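PDB 2OUI: NADP-dependent alcohol dehydrogenase from Entamoeba histolytica, which catalyses the reversible, NADP-dependent interconversion of alcohols with aldehydes or ketones, as a zinc-binding tetramer of the medium-chain dehydrogenase type. Local coordinates for residues 161-166 and 236-241. The protein carries 1 engineered substitution. Residues are numbered along the deposited sequence; the frame is centred on the assembly and turned at random.
With EDO (1,2-ethanediol), chain L.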
ATOM      1  N   LEU A 161     -12.009  -1.374  -2.824  1.00 22.74           N
ATOM      2  CA  LEU A 161     -11.327  -1.233  -4.120  1.00 22.76           C
ATOM      3  C   LEU A 161     -11.264   0.234  -4.540  1.00 25.74           C
ATOM      4  O   LEU A 161     -10.325   0.642  -5.234  1.00 26.02           O
ATOM      5  CB  LEU A 161     -12.064  -2.015  -5.214  1.00 22.02           C
ATOM      6  CG  LEU A 161     -11.901  -3.529  -5.179  1.00 22.48           C
ATOM      7  CD1 LEU A 161     -12.915  -4.247  -6.131  1.00 24.46           C
ATOM      8  CD2 LEU A 161     -10.441  -3.960  -5.432  1.00 26.11           C
ATOM      9  N   ALA A 162     -12.263   1.022  -4.122  1.00 23.27           N
ATOM     10  CA  ALA A 162     -12.304   2.450  -4.426  1.00 23.96           C
ATOM     11  C   ALA A 162     -11.314   3.258  -3.574  1.00 24.61           C
ATOM     12  O   ALA A 162     -11.230   4.470  -3.731  1.00 23.63           O
ATOM     13  CB  ALA A 162     -13.733   2.990  -4.257  1.00 24.29           C
ATOM     14  N   ASN A 163     -10.604   2.592  -2.648  1.00 23.57           N
ATOM     15  CA  ASN A 163      -9.487   3.203  -1.920  1.00 23.19           C
ATOM     16  C   ASN A 163      -9.943   4.464  -1.185  1.00 24.24           C
ATOM     17  O   ASN A 163      -9.286   5.513  -1.197  1.00 25.08           O
ATOM     18  CB  ASN A 163      -8.332   3.511  -2.897  1.00 25.44           C
ATOM     19  CG  ASN A 163      -7.071   3.907  -2.187  1.00 29.14           C
ATOM     20  OD1 ASN A 163      -6.779   3.403  -1.102  1.00 27.10           O
ATOM     21  ND2 ASN A 163      -6.315   4.817  -2.782  1.00 25.07           N
ATOM     22  N   ILE A 164     -11.100   4.343  -0.554  1.00 24.93           N
ATOM     23  CA  ILE A 164     -11.758   5.497   0.045  1.00 25.80           C
ATOM     24  C   ILE A 164     -10.947   5.940   1.263  1.00 26.08           C
ATOM     25  O   ILE A 164     -10.554   5.096   2.083  1.00 28.93           O
ATOM     26  CB  ILE A 164     -13.228   5.175   0.412  1.00 26.10           C
ATOM     27  CG1 ILE A 164     -14.057   5.043  -0.882  1.00 26.85           C
ATOM     28  CG2 ILE A 164     -13.779   6.269   1.273  1.00 28.23           C
ATOM     29  CD1 ILE A 164     -15.293   4.258  -0.716  1.00 32.26           C
ATOM     30  N   LYS A 165     -10.691   7.248   1.353  1.00 25.95           N
ATOM     31  CA  LYS A 165      -9.935   7.864   2.474  1.00 25.46           C
ATOM     32  C   LYS A 165     -10.815   8.778   3.307  1.00 26.65           C
ATOM     33  O   LYS A 165     -11.884   9.210   2.859  1.00 23.33           O
ATOM     34  CB  LYS A 165      -8.764   8.705   1.970  1.00 26.73           C
ATOM     35  CG  LYS A 165      -7.733   7.970   1.082  1.00 30.85           C
ATOM     36  CD  LYS A 165      -7.106   6.789   1.793  1.00 33.81           C
ATOM     37  CE  LYS A 165      -6.062   6.112   0.909  1.00 44.24           C
ATOM     38  NZ  LYS A 165      -5.612   4.846   1.557  1.00 51.30           N
ATOM     39  N   LEU A 166     -10.338   9.117   4.508  1.00 24.49           N
ATOM     40  CA  LEU A 166     -11.082   9.969   5.431  1.00 24.01           C
ATOM     41  C   LEU A 166     -11.415  11.303   4.806  1.00 25.62           C
ATOM     42  O   LEU A 166     -10.522  12.010   4.309  1.00 24.26           O
ATOM     43  CB  LEU A 166     -10.292  10.192   6.727  1.00 24.01           C
ATOM     44  CG  LEU A 166     -10.168   8.985   7.672  1.00 28.88           C
ATOM     45  CD1 LEU A 166      -9.002   9.177   8.693  1.00 27.30           C
ATOM     46  CD2 LEU A 166     -11.491   8.717   8.398  1.00 28.68           C
ATOM     47  N   VAL A 236     -15.641  13.984  -8.272  1.00 26.32           N
ATOM     48  CA  VAL A 236     -15.577  13.355  -6.955  1.00 23.19           C
ATOM     49  C   VAL A 236     -14.214  12.710  -6.761  1.00 23.19           C
ATOM     50  O   VAL A 236     -13.474  12.525  -7.731  1.00 23.53           O
ATOM     51  CB  VAL A 236     -16.698  12.287  -6.796  1.00 23.17           C
ATOM     52  CG1 VAL A 236     -18.065  12.918  -6.951  1.00 23.08           C
ATOM     53  CG2 VAL A 236     -16.520  11.131  -7.813  1.00 22.89           C
ATOM     54  N   ASP A 237     -13.875  12.356  -5.515  1.00 22.97           N
ATOM     55  CA  ASP A 237     -12.558  11.773  -5.208  1.00 22.47           C
ATOM     56  C   ASP A 237     -12.442  10.317  -5.627  1.00 23.63           C
ATOM     57  O   ASP A 237     -11.406   9.915  -6.171  1.00 22.18           O
ATOM     58  CB  ASP A 237     -12.259  11.888  -3.707  1.00 23.93           C
ATOM     59  CG  ASP A 237     -12.166  13.327  -3.246  1.00 27.18           C
ATOM     60  OD1 ASP A 237     -11.429  14.112  -3.877  1.00 31.01           O
ATOM     61  OD2 ASP A 237     -12.850  13.705  -2.278  1.00 30.34           O
ATOM     62  N   LYS A 238     -13.478   9.526  -5.320  1.00 21.19           N
ATOM     63  CA  LYS A 238     -13.472   8.070  -5.543  1.00 21.31           C
ATOM     64  C   LYS A 238     -14.872   7.647  -6.023  1.00 22.29           C
ATOM     65  O   LYS A 238     -15.868   8.301  -5.708  1.00 23.36           O
ATOM     66  CB  LYS A 238     -13.165   7.334  -4.236  1.00 21.78           C
ATOM     67  CG  LYS A 238     -11.854   7.772  -3.511  1.00 22.97           C
ATOM     68  CD  LYS A 238     -10.559   7.423  -4.280  1.00 19.74           C
ATOM     69  CE  LYS A 238      -9.389   8.318  -3.830  1.00 27.31           C
ATOM     70  NZ  LYS A 238      -9.136   8.225  -2.375  1.00 29.39           N
ATOM     71  N   VAL A 239     -14.936   6.545  -6.762  1.00 23.04           N
ATOM     72  CA  VAL A 239     -16.204   6.050  -7.309  1.00 21.45           C
ATOM     73  C   VAL A 239     -16.298   4.531  -7.083  1.00 22.58           C
ATOM     74  O   VAL A 239     -15.331   3.799  -7.329  1.00 22.94           O
ATOM     75  CB  VAL A 239     -16.345   6.355  -8.835  1.00 21.00           C
ATOM     76  CG1 VAL A 239     -17.615   5.706  -9.399  1.00 23.00           C
ATOM     77  CG2 VAL A 239     -16.354   7.855  -9.111  1.00 20.35           C
ATOM     78  N   VAL A 240     -17.461   4.073  -6.596  1.00 22.57           N
ATOM     79  CA  VAL A 240     -17.770   2.636  -6.515  1.00 21.51           C
ATOM     80  C   VAL A 240     -18.848   2.352  -7.556  1.00 21.12           C
ATOM     81  O   VAL A 240     -19.815   3.111  -7.698  1.00 25.38           O
ATOM     82  CB  VAL A 240     -18.323   2.229  -5.113  1.00 22.89           C
ATOM     83  CG1 VAL A 240     -18.631   0.736  -5.094  1.00 23.39           C
ATOM     84  CG2 VAL A 240     -17.340   2.597  -3.984  1.00 21.05           C
ATOM     85  N   ILE A 241     -18.655   1.286  -8.331  1.00 21.44           N
ATOM     86  CA  ILE A 241     -19.658   0.867  -9.298  1.00 21.80           C
ATOM     87  C   ILE A 241     -20.246  -0.424  -8.762  1.00 23.53           C
ATOM     88  O   ILE A 241     -19.528  -1.409  -8.553  1.00 24.38           O
ATOM     89  CB  ILE A 241     -19.084   0.620 -10.707  1.00 21.83           C
ATOM     90  CG1 ILE A 241     -18.482   1.906 -11.284  1.00 24.97           C
ATOM     91  CG2 ILE A 241     -20.191   0.111 -11.606  1.00 21.66           C
ATOM     92  CD1 ILE A 241     -17.795   1.712 -12.625  1.00 20.80           C
TER
HETATM   93  C1  EDO L2008      -8.548   1.783   2.380  1.00 51.39           C
HETATM   94  O1  EDO L2008      -8.775   3.125   1.943  1.00 43.05           O
HETATM   95  C2  EDO L2008      -9.575   0.861   1.728  1.00 47.78           C
HETATM   96  O2  EDO L2008      -9.031   0.344   0.502  1.00 40.83           O
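A Schellman motif closing helix 148-161, with Asn163 at positive phi, packs here against the central parallel sheet of the Rossmann-type nucleotide-binding domain, where strand 236-241 runs between strands 170-173 and 260-264. Lys238 carries most of the contact. Its CG lies beside its own backbone N, and bends at chi2 (-67°) and chi4 (57°) curl the chain along the carbonyls of Ala162 and Asn163, just past the helix. On the way CD passes 3.1 Å from Ala162 O, and NZ ends 3.0 Å from Asn163 O in a hydrogen bond. The ammonium approaches from above the carbonyl plane, with a C=O...N angle of 144°. OD2 of Asp168 receives both this NZ, in a salt bridge, and the backbone N of Lys165, so one oxygen ties the buried lysine to the loop leading into strand 170-173. Further along the strand, toward Val240, the contact turns apolar. Ala162 points its CB at the strand, 3.6 Å from Val240 CG2, the methyl beside the valine's backbone N. The side chains of Ile164 and Lys238 run antiparallel to one another, CG1 of the isoleucine against CB of the lysine. Ile164 also crosses Val240 at about a right angle, its CD1 4.2 Å from Val240 CG2; Ala186 of helix 177-188 packs on Ile164 as well. At the partly exposed margin, Asn163 gives its ND2 to Asp261 on strand 260-264, while its OD1 takes a weak bond from Lys165 NZ. Lys165 NZ stays 6.3 Å from Lys238 NZ, whose charge is paired with Asp168. A 1,2-ethanediol, probably from the crystallisation liquor, links the last turn of the helix to the loop after it: it is hydrogen-bonded to Glu160 O, and its O1 donates to Ile164 O at 2.7 Å.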